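Local coordinates for protein hydrazine synthase subunit alpha (Candidatus Kuenenia stuttgartiensis, PDB 5C2V) that catalyses the condensation of hydroxylamine with ammonia to hydrazine, the second half-reaction of the hydrazine synthase complex, which joins nitric oxide and ammonium, at residues Ser37-Lys42 and Asn379-Gln384; His51-Gly56 and Phe76-Asp81; Asp44-Tyr49 and Trp308-Leu313. One frame throughout, in Å; residues are numbered along the deposited sequence.

Contact 1: Ser37-Lys42 and Asn379-Gln384; sequences SPRTAK and NWNDHQ. With CA (calcium ion), chain B.
S37 and N381 face each other as an antiparallel hydrogen-bonded pair: S37 N donates to N381 O (2.9 Å) and N381 N returns a bond to S37 O (2.9 Å). Their CB atoms emerge on the same face of the sheet. Two residues on, H383 turns the edge of its imidazole to S37, with CE1 near OG; that hydroxyl has its hydrogen-bond partner in S57. One residue before N381, the indole of W380 brings its benzo edge, at CE3, to the carbonyl carbon of S37 (3.5 Å), and CZ3 reaches CD of P38 (4.1 Å). CG of W380 is anti to its own carbonyl carbon (chi1 -62°), which brings the benzo ring to the S37-P38 peptide. R39 crosses N381 at about a right angle, its CG 4.0 Å from OD1, and carries its guanidinium on to P378 O. In the same segment as N381, a calcium ion is bound by W380 O (2.2 Å) and D382 OD2 (2.4 Å). Strand 381-387 is the last of the propeller and adds to a sheet made by the first strands, the classical Velcro closure of a ring of blades. The backbone bonds thus join the two ends of the propeller, while the calcium cross-links the W380 carbonyl and the D382 carboxylate to F358, D376 and D377 of the preceding blade and the loop that follows it.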
loop_
_atom_site.group_PDB
_atom_site.type_symbol
_atom_site.label_atom_id
_atom_site.label_comp_id
_atom_site.label_asym_id
_atom_site.label_seq_id
_atom_site.Cartn_x
_atom_site.Cartn_y
_atom_site.Cartn_z
ATOM N N SER D 37 -9.325 -33.612 -13.382
ATOM C CA SER D 37 -10.315 -32.703 -13.946
ATOM C C SER D 37 -10.041 -32.458 -15.424
ATOM O O SER D 37 -8.889 -32.447 -15.843
ATOM C CB SER D 37 -10.322 -31.377 -13.181
ATOM O OG SER D 37 -10.730 -31.565 -11.838
ATOM N N PRO D 38 -11.100 -32.272 -16.226
ATOM C CA PRO D 38 -10.892 -31.943 -17.641
ATOM C C PRO D 38 -10.143 -30.623 -17.764
ATOM O O PRO D 38 -10.333 -29.765 -16.902
ATOM C CB PRO D 38 -12.317 -31.823 -18.193
ATOM C CG PRO D 38 -13.184 -32.541 -17.203
ATOM C CD PRO D 38 -12.527 -32.342 -15.876
ATOM N N ARG D 39 -9.328 -30.432 -18.797
ATOM C CA ARG D 39 -8.639 -29.156 -18.887
ATOM C C ARG D 39 -9.534 -28.234 -19.690
ATOM O O ARG D 39 -9.573 -28.280 -20.919
ATOM C CB ARG D 39 -7.271 -29.311 -19.556
ATOM C CG ARG D 39 -6.466 -30.508 -19.077
ATOM C CD ARG D 39 -5.316 -30.813 -20.027
ATOM N NE ARG D 39 -4.515 -29.629 -20.321
ATOM C CZ ARG D 39 -3.474 -29.617 -21.146
ATOM N NH1 ARG D 39 -3.105 -30.729 -21.770
ATOM N NH2 ARG D 39 -2.802 -28.493 -21.353
ATOM N N THR D 40 -10.245 -27.385 -18.959
ATOM C CA THR D 40 -11.215 -26.454 -19.517
ATOM C C THR D 40 -11.512 -25.420 -18.433
ATOM O O THR D 40 -11.240 -25.667 -17.257
ATOM C CB THR D 40 -12.515 -27.168 -19.971
ATOM O OG1 THR D 40 -12.191 -28.350 -20.714
ATOM C CG2 THR D 40 -13.362 -26.259 -20.851
ATOM N N ALA D 41 -12.071 -24.276 -18.809
ATOM C CA ALA D 41 -12.514 -23.301 -17.822
ATOM C C ALA D 41 -13.654 -23.865 -16.973
ATOM O O ALA D 41 -13.744 -23.585 -15.778
ATOM C CB ALA D 41 -12.946 -22.012 -18.502
ATOM N N LYS D 42 -14.529 -24.652 -17.596
ATOM C CA LYS D 42 -15.647 -25.265 -16.882
ATOM C C LYS D 42 -15.284 -26.616 -16.269
ATOM O O LYS D 42 -16.003 -27.127 -15.410
ATOM C CB LYS D 42 -16.845 -25.429 -17.819
ATOM C CG LYS D 42 -17.449 -24.117 -18.289
ATOM C CD LYS D 42 -18.646 -24.351 -19.196
ATOM C CE LYS D 42 -19.230 -23.034 -19.679
ATOM N NZ LYS D 42 -19.735 -22.209 -18.548
ATOM N N ASN D 379 -4.092 -35.664 -20.714
ATOM C CA ASN D 379 -5.507 -35.387 -20.943
ATOM C C ASN D 379 -6.254 -34.910 -19.698
ATOM O O ASN D 379 -7.446 -34.608 -19.766
ATOM C CB ASN D 379 -6.203 -36.630 -21.502
ATOM C CG ASN D 379 -5.664 -37.041 -22.858
ATOM O OD1 ASN D 379 -4.517 -36.749 -23.197
ATOM N ND2 ASN D 379 -6.492 -37.720 -23.642
ATOM N N TRP D 380 -5.560 -34.842 -18.567
ATOM C CA TRP D 380 -6.203 -34.463 -17.312
ATOM C C TRP D 380 -5.369 -33.505 -16.467
ATOM O O TRP D 380 -4.146 -33.614 -16.394
ATOM C CB TRP D 380 -6.517 -35.708 -16.474
ATOM C CG TRP D 380 -7.475 -36.672 -17.107
ATOM C CD1 TRP D 380 -7.161 -37.731 -17.910
ATOM C CD2 TRP D 380 -8.902 -36.681 -16.972
ATOM N NE1 TRP D 380 -8.303 -38.392 -18.290
ATOM C CE2 TRP D 380 -9.386 -37.767 -17.728
ATOM C CE3 TRP D 380 -9.817 -35.873 -16.290
ATOM C CZ2 TRP D 380 -10.744 -38.066 -17.822
ATOM C CZ3 TRP D 380 -11.166 -36.171 -16.384
ATOM C CH2 TRP D 380 -11.615 -37.259 -17.144
ATOM N N ASN D 381 -6.041 -32.571 -15.807
ATOM C CA ASN D 381 -5.399 -31.844 -14.730
ATOM C C ASN D 381 -5.405 -32.755 -13.519
ATOM O O ASN D 381 -6.464 -33.141 -13.020
ATOM C CB ASN D 381 -6.119 -30.530 -14.428
ATOM C CG ASN D 381 -5.643 -29.388 -15.302
ATOM O OD1 ASN D 381 -4.502 -29.380 -15.766
ATOM N ND2 ASN D 381 -6.514 -28.410 -15.527
ATOM N N ASP D 382 -4.211 -33.105 -13.058
ATOM C CA ASP D 382 -4.064 -34.061 -11.976
ATOM C C ASP D 382 -3.696 -33.312 -10.708
ATOM O O ASP D 382 -2.576 -32.819 -10.573
ATOM C CB ASP D 382 -3.004 -35.108 -12.333
ATOM C CG ASP D 382 -3.257 -35.753 -13.688
ATOM O OD1 ASP D 382 -4.370 -36.278 -13.896
ATOM O OD2 ASP D 382 -2.354 -35.724 -14.555
ATOM N N HIS D 383 -4.641 -33.225 -9.777
ATOM C CA HIS D 383 -4.425 -32.426 -8.579
ATOM C C HIS D 383 -5.103 -33.028 -7.355
ATOM O O HIS D 383 -5.718 -34.090 -7.435
ATOM C CB HIS D 383 -4.914 -30.990 -8.801
ATOM C CG HIS D 383 -6.402 -30.856 -8.876
ATOM N ND1 HIS D 383 -7.159 -31.457 -9.859
ATOM C CD2 HIS D 383 -7.275 -30.174 -8.097
ATOM C CE1 HIS D 383 -8.433 -31.159 -9.677
ATOM N NE2 HIS D 383 -8.530 -30.381 -8.613
ATOM N N GLN D 384 -4.975 -32.335 -6.228
ATOM C CA GLN D 384 -5.465 -32.810 -4.934
ATOM C C GLN D 384 -4.962 -34.209 -4.569
ATOM O O GLN D 384 -5.767 -35.105 -4.315
ATOM C CB GLN D 384 -6.996 -32.795 -4.911
ATOM C CG GLN D 384 -7.606 -31.406 -4.880
ATOM C CD GLN D 384 -9.122 -31.438 -4.897
ATOM O OE1 GLN D 384 -9.729 -32.385 -5.396
ATOM N NE2 GLN D 384 -9.742 -30.400 -4.346
HETATM CA CA CA B . -1.973 -33.984 -16.225
#

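Contact 2: His51-Gly56 and Phe76-Asp81; sequences HYIPEG and FATAFD. With BET (trimethyl glycine), chain C.
G56 and T78 make the closest backbone approach, CA atoms 4.9 Å apart, where the loop 51-56 passes the start of the innermost strand of the next propeller blade at 136° between chain directions. The loop bends at P54, the centre of an inverse gamma turn, and this sets the CD-CG edge of the proline over the face of F80: P54 CD stands 3.5 Å from the ring centroid, almost on its normal, a CH-pi contact. F80 carries CG between its backbone N and carbonyl carbon (chi1 57°), which lifts the face toward the loop. Y52 turns an edge to the same phenyl in a T-shaped pair, centroids 5.9 Å apart and planes at 82°, and takes P54 CD against its own face near the rim, so the proline packs on both aromatics. I53 adds a looser touch, its CG2 4.1 Å from the CG2 of T78. The two branches of T78 divide the work: the methyl CG2 lies by P54 O, while OG1 accepts the amide of G56 (N to OG1 3.2 Å). Around these groups, A77 and T78 form a classic beta bulge opposite V96, and R126 packs against Y52 and F80. The bulge and G56 edge the trimethyl glycine pocket, which R58 and N74 also line. F76 O lies 3.3 Å from C3 of the ligand and G56 O 3.6 Å from C2. The cationic trimethylammonium end therefore meets carbonyl oxygens from both segments, whose negative ends would favour its charge, and the bond from G56 N to T78 OG1 probably helps hold G56 where its carbonyl meets the ligand.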
loop_
_atom_site.group_PDB
_atom_site.type_symbol
_atom_site.label_atom_id
_atom_site.label_comp_id
_atom_site.label_asym_id
_atom_site.label_seq_id
_atom_site.Cartn_x
_atom_site.Cartn_y
_atom_site.Cartn_z
ATOM N N HIS D 51 -15.508 -21.391 -4.681
ATOM C CA HIS D 51 -16.691 -22.026 -5.225
ATOM C C HIS D 51 -16.191 -22.716 -6.470
ATOM O O HIS D 51 -16.006 -22.112 -7.526
ATOM C CB HIS D 51 -17.777 -20.990 -5.532
ATOM C CG HIS D 51 -18.989 -21.545 -6.212
ATOM N ND1 HIS D 51 -19.956 -22.265 -5.542
ATOM C CD2 HIS D 51 -19.408 -21.459 -7.497
ATOM C CE1 HIS D 51 -20.910 -22.610 -6.388
ATOM N NE2 HIS D 51 -20.602 -22.135 -7.581
ATOM N N TYR D 52 -15.996 -24.017 -6.308
ATOM C CA TYR D 52 -15.248 -24.814 -7.257
ATOM C C TYR D 52 -15.964 -26.133 -7.461
ATOM O O TYR D 52 -16.031 -26.962 -6.554
ATOM C CB TYR D 52 -13.819 -25.007 -6.736
ATOM C CG TYR D 52 -12.923 -25.921 -7.538
ATOM C CD1 TYR D 52 -12.363 -25.501 -8.738
ATOM C CD2 TYR D 52 -12.592 -27.184 -7.067
ATOM C CE1 TYR D 52 -11.526 -26.330 -9.463
ATOM C CE2 TYR D 52 -11.755 -28.018 -7.783
ATOM C CZ TYR D 52 -11.225 -27.587 -8.980
ATOM O OH TYR D 52 -10.392 -28.415 -9.696
ATOM N N ILE D 53 -16.487 -26.330 -8.662
ATOM C CA ILE D 53 -17.201 -27.550 -8.993
ATOM C C ILE D 53 -16.683 -28.019 -10.337
ATOM O O ILE D 53 -17.288 -27.748 -11.373
ATOM C CB ILE D 53 -18.730 -27.344 -9.047
ATOM C CG1 ILE D 53 -19.218 -26.573 -7.817
ATOM C CG2 ILE D 53 -19.445 -28.684 -9.150
ATOM C CD1 ILE D 53 -20.712 -26.342 -7.793
ATOM N N PRO D 54 -15.549 -28.729 -10.318
ATOM C CA PRO D 54 -14.863 -29.138 -11.544
ATOM C C PRO D 54 -15.688 -30.167 -12.301
ATOM O O PRO D 54 -15.422 -31.362 -12.217
ATOM C CB PRO D 54 -13.550 -29.732 -11.029
ATOM C CG PRO D 54 -13.857 -30.179 -9.644
ATOM C CD PRO D 54 -14.841 -29.182 -9.109
ATOM N N GLU D 55 -16.705 -29.686 -13.009
ATOM C CA GLU D 55 -17.637 -30.541 -13.733
ATOM C C GLU D 55 -16.925 -31.519 -14.663
ATOM O O GLU D 55 -16.072 -31.127 -15.461
ATOM C CB GLU D 55 -18.620 -29.680 -14.532
ATOM C CG GLU D 55 -19.573 -30.466 -15.413
ATOM C CD GLU D 55 -20.604 -29.580 -16.083
ATOM O OE1 GLU D 55 -21.032 -28.586 -15.458
ATOM O OE2 GLU D 55 -20.982 -29.873 -17.236
ATOM N N GLY D 56 -17.279 -32.796 -14.545
ATOM C CA GLY D 56 -16.685 -33.839 -15.359
ATOM C C GLY D 56 -15.391 -34.387 -14.787
ATOM O O GLY D 56 -14.574 -34.950 -15.514
ATOM N N PHE D 76 -20.441 -41.036 -10.382
ATOM C CA PHE D 76 -20.592 -39.591 -10.224
ATOM C C PHE D 76 -20.191 -38.825 -11.480
ATOM O O PHE D 76 -19.148 -39.094 -12.075
ATOM C CB PHE D 76 -19.763 -39.090 -9.039
ATOM C CG PHE D 76 -20.274 -39.548 -7.703
ATOM C CD1 PHE D 76 -21.232 -38.812 -7.027
ATOM C CD2 PHE D 76 -19.790 -40.706 -7.121
ATOM C CE1 PHE D 76 -21.704 -39.226 -5.796
ATOM C CE2 PHE D 76 -20.257 -41.127 -5.889
ATOM C CZ PHE D 76 -21.216 -40.385 -5.227
ATOM N N ALA D 77 -21.020 -37.862 -11.872
ATOM C CA ALA D 77 -20.696 -36.986 -12.991
ATOM C C ALA D 77 -19.538 -36.070 -12.613
ATOM O O ALA D 77 -18.633 -35.829 -13.411
ATOM C CB ALA D 77 -21.912 -36.171 -13.404
ATOM N N THR D 78 -19.577 -35.568 -11.383
ATOM C CA THR D 78 -18.525 -34.707 -10.858
ATOM C C THR D 78 -18.106 -35.173 -9.471
ATOM O O THR D 78 -18.942 -35.305 -8.580
ATOM C CB THR D 78 -18.980 -33.238 -10.783
ATOM O OG1 THR D 78 -19.356 -32.781 -12.088
ATOM C CG2 THR D 78 -17.863 -32.359 -10.240
ATOM N N ALA D 79 -16.815 -35.433 -9.289
ATOM C CA ALA D 79 -16.305 -35.852 -7.988
ATOM C C ALA D 79 -14.917 -35.281 -7.718
ATOM O O ALA D 79 -14.048 -35.300 -8.591
ATOM C CB ALA D 79 -16.280 -37.359 -7.897
ATOM N N PHE D 80 -14.711 -34.790 -6.499
ATOM C CA PHE D 80 -13.458 -34.133 -6.137
ATOM C C PHE D 80 -13.296 -34.001 -4.621
ATOM O O PHE D 80 -14.130 -34.486 -3.854
ATOM C CB PHE D 80 -13.372 -32.753 -6.798
ATOM C CG PHE D 80 -14.516 -31.837 -6.454
ATOM C CD1 PHE D 80 -15.739 -31.956 -7.097
ATOM C CD2 PHE D 80 -14.363 -30.849 -5.496
ATOM C CE1 PHE D 80 -16.789 -31.114 -6.782
ATOM C CE2 PHE D 80 -15.411 -30.003 -5.178
ATOM C CZ PHE D 80 -16.625 -30.136 -5.822
ATOM N N ASP D 81 -12.215 -33.342 -4.210
ATOM C CA ASP D 81 -11.884 -33.118 -2.798
ATOM C C ASP D 81 -11.784 -34.400 -1.967
ATOM O O ASP D 81 -12.606 -34.627 -1.080
ATOM C CB ASP D 81 -12.912 -32.182 -2.156
ATOM C CG ASP D 81 -12.703 -30.734 -2.543
ATOM O OD1 ASP D 81 -11.559 -30.369 -2.886
ATOM O OD2 ASP D 81 -13.681 -29.959 -2.501
HETATM N N BET C . -16.957 -39.455 -15.689
HETATM C CA BET C . -16.647 -40.513 -16.741
HETATM C C BET C . -15.043 -40.606 -16.964
HETATM O O BET C . -14.663 -40.163 -18.076
HETATM O OXT BET C . -14.407 -41.106 -16.007
HETATM C C1 BET C . -18.360 -38.915 -15.900
HETATM C C2 BET C . -15.982 -38.280 -15.775
HETATM C C3 BET C . -16.937 -40.070 -14.301
#

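Contact 3: Asp44-Tyr49 and Trp308-Leu313; sequences DPYQNY and WGVGQL
G309 lies under the face of Y49, its bare CA 4.0 Å from the ring centroid, in a CH-pi contact made by a residue with no side chain to keep the backbone off the ring. It belongs to the segment leading into strand 312-317, which here meets the long loop next to the boundary with the second alpha subunit. From across the contact the carbonyl of Y46 receives G309 N at 2.9 Å, a bent bond (131°) tilted out of the carbonyl plane, and a CA-H...O contact from W308, with CA 3.4 Å from Y46 O. The Y46 ring is wedged between two neighbours. V310 presses CG2 onto one face (3.9 Å to the centroid), while the ring edge, led by CE1, stands over the six-membered ring of W308 in an edge-to-face pair with planes at 78°. Y46 carries CG between its backbone N and carbonyl carbon (chi1 52°), and that turns the ring toward the V310 methyls and the W308 indole. Along the pyrrole part of the same indole, Q47 CB sits 3.6 Å from NE1. Farther out, Y49 OH bonds to D230, D44 forms a salt bridge to R338, and R355 of the second alpha subunit reaches D44 O and packs on Y46. All the touching residues are buried, and the bond from G309 N satisfies the Y46 carbonyl within an otherwise apolar, ring-rich interface.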
loop_
_atom_site.group_PDB
_atom_site.type_symbol
_atom_site.label_atom_id
_atom_site.label_comp_id
_atom_site.label_asym_id
_atom_site.label_seq_id
_atom_site.Cartn_x
_atom_site.Cartn_y
_atom_site.Cartn_z
ATOM N N ASP D 44 -12.125 -27.156 -14.922
ATOM C CA ASP D 44 -11.234 -26.836 -13.813
ATOM C C ASP D 44 -11.347 -25.352 -13.466
ATOM O O ASP D 44 -10.413 -24.586 -13.697
ATOM C CB ASP D 44 -9.788 -27.195 -14.171
ATOM C CG ASP D 44 -8.871 -27.221 -12.960
ATOM O OD1 ASP D 44 -9.295 -26.782 -11.871
ATOM O OD2 ASP D 44 -7.718 -27.680 -13.103
ATOM N N PRO D 45 -12.498 -24.943 -12.907
ATOM C CA PRO D 45 -12.758 -23.524 -12.640
ATOM C C PRO D 45 -12.090 -23.023 -11.363
ATOM O O PRO D 45 -12.785 -22.617 -10.433
ATOM C CB PRO D 45 -14.280 -23.478 -12.504
ATOM C CG PRO D 45 -14.626 -24.808 -11.929
ATOM C CD PRO D 45 -13.632 -25.793 -12.499
ATOM N N TYR D 46 -10.761 -23.037 -11.325
ATOM C CA TYR D 46 -10.039 -22.600 -10.135
ATOM C C TYR D 46 -10.080 -21.083 -9.963
ATOM O O TYR D 46 -9.708 -20.561 -8.912
ATOM C CB TYR D 46 -8.584 -23.083 -10.173
ATOM C CG TYR D 46 -7.825 -22.739 -11.438
ATOM C CD1 TYR D 46 -7.356 -21.452 -11.667
ATOM C CD2 TYR D 46 -7.556 -23.713 -12.392
ATOM C CE1 TYR D 46 -6.657 -21.139 -12.818
ATOM C CE2 TYR D 46 -6.855 -23.409 -13.543
ATOM C CZ TYR D 46 -6.408 -22.122 -13.751
ATOM O OH TYR D 46 -5.711 -21.816 -14.898
ATOM N N GLN D 47 -10.531 -20.378 -10.993
ATOM C CA GLN D 47 -10.609 -18.924 -10.934
ATOM C C GLN D 47 -11.796 -18.469 -10.087
ATOM O O GLN D 47 -11.853 -17.323 -9.644
ATOM C CB GLN D 47 -10.704 -18.332 -12.341
ATOM C CG GLN D 47 -12.045 -18.539 -13.020
ATOM C CD GLN D 47 -12.216 -19.924 -13.610
ATOM O OE1 GLN D 47 -11.252 -20.674 -13.760
ATOM N NE2 GLN D 47 -13.452 -20.269 -13.958
ATOM N N ASN D 48 -12.750 -19.373 -9.881
ATOM C CA ASN D 48 -13.929 -19.095 -9.063
ATOM C C ASN D 48 -13.805 -19.581 -7.616
ATOM O O ASN D 48 -14.776 -19.535 -6.860
ATOM C CB ASN D 48 -15.174 -19.697 -9.715
ATOM C CG ASN D 48 -15.687 -18.857 -10.871
ATOM O OD1 ASN D 48 -15.914 -19.360 -11.971
ATOM N ND2 ASN D 48 -15.869 -17.562 -10.626
ATOM N N TYR D 49 -12.615 -20.057 -7.252
ATOM C CA TYR D 49 -12.313 -20.558 -5.906
ATOM C C TYR D 49 -12.757 -19.564 -4.831
ATOM O O TYR D 49 -12.632 -18.357 -5.026
ATOM C CB TYR D 49 -10.805 -20.814 -5.789
ATOM C CG TYR D 49 -10.396 -22.044 -5.011
ATOM C CD1 TYR D 49 -10.186 -23.256 -5.654
ATOM C CD2 TYR D 49 -10.181 -21.986 -3.640
ATOM C CE1 TYR D 49 -9.799 -24.381 -4.952
ATOM C CE2 TYR D 49 -9.795 -23.106 -2.928
ATOM C CZ TYR D 49 -9.604 -24.301 -3.590
ATOM O OH TYR D 49 -9.219 -25.418 -2.887
ATOM N N TRP D 308 -8.250 -17.042 -7.143
ATOM C CA TRP D 308 -7.607 -18.185 -7.792
ATOM C C TRP D 308 -7.212 -19.289 -6.812
ATOM O O TRP D 308 -6.788 -19.020 -5.689
ATOM C CB TRP D 308 -6.369 -17.733 -8.568
ATOM C CG TRP D 308 -6.667 -17.259 -9.956
ATOM C CD1 TRP D 308 -7.829 -16.697 -10.400
ATOM C CD2 TRP D 308 -5.794 -17.325 -11.091
ATOM N NE1 TRP D 308 -7.729 -16.397 -11.737
ATOM C CE2 TRP D 308 -6.489 -16.775 -12.186
ATOM C CE3 TRP D 308 -4.490 -17.791 -11.286
ATOM C CZ2 TRP D 308 -5.926 -16.678 -13.456
ATOM C CZ3 TRP D 308 -3.933 -17.695 -12.548
ATOM C CH2 TRP D 308 -4.650 -17.143 -13.617
ATOM N N GLY D 309 -7.357 -20.536 -7.257
ATOM C CA GLY D 309 -7.001 -21.690 -6.450
ATOM C C GLY D 309 -5.652 -22.274 -6.827
ATOM O O GLY D 309 -5.209 -23.265 -6.248
ATOM N N VAL D 310 -5.000 -21.659 -7.809
ATOM C CA VAL D 310 -3.652 -22.055 -8.203
ATOM C C VAL D 310 -2.711 -20.866 -8.047
ATOM O O VAL D 310 -3.153 -19.719 -8.018
ATOM C CB VAL D 310 -3.604 -22.577 -9.652
ATOM C CG1 VAL D 310 -4.584 -23.727 -9.835
ATOM C CG2 VAL D 310 -3.904 -21.458 -10.634
ATOM N N GLY D 311 -1.414 -21.139 -7.950
ATOM C CA GLY D 311 -0.451 -20.103 -7.626
ATOM C C GLY D 311 0.891 -20.675 -7.216
ATOM O O GLY D 311 1.274 -21.759 -7.655
ATOM N N GLN D 312 1.625 -19.925 -6.399
ATOM C CA GLN D 312 2.891 -20.404 -5.856
ATOM C C GLN D 312 2.697 -21.042 -4.482
ATOM O O GLN D 312 1.574 -21.141 -3.986
ATOM C CB GLN D 312 3.903 -19.261 -5.768
ATOM C CG GLN D 312 4.190 -18.590 -7.100
ATOM C CD GLN D 312 4.739 -19.556 -8.133
ATOM O OE1 GLN D 312 5.407 -20.533 -7.794
ATOM N NE2 GLN D 312 4.458 -19.286 -9.402
ATOM N N LEU D 313 3.796 -21.476 -3.872
ATOM C CA LEU D 313 3.748 -22.088 -2.549
ATOM C C LEU D 313 4.455 -21.223 -1.511
ATOM O O LEU D 313 5.623 -20.872 -1.675
ATOM C CB LEU D 313 4.378 -23.484 -2.575
ATOM C CG LEU D 313 3.658 -24.572 -3.374
ATOM C CD1 LEU D 313 4.397 -25.896 -3.254
ATOM C CD2 LEU D 313 2.216 -24.715 -2.911
#

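Overall arrangement
All three contacts belong to the beta-propeller domain and draw one segment from the same long loop between strands 31-37 and 58-63, in the order contact 1, contact 3, contact 2. Their centres lie 10 to 14 Å apart. The partners come from three different sheets: closing strand 381-387, strand 76-84 of the following blade, and the segment leading into strand 312-317, two blades back from the closure. The contacts also touch one another: D44 OD1 meets Y52 OH (2.9 Å), and Q384 OE1 meets D81 N (2.9 Å). The loop therefore ties the closing blade to others of the ring, with contacts 1 and 3 also bordering the second alpha subunit.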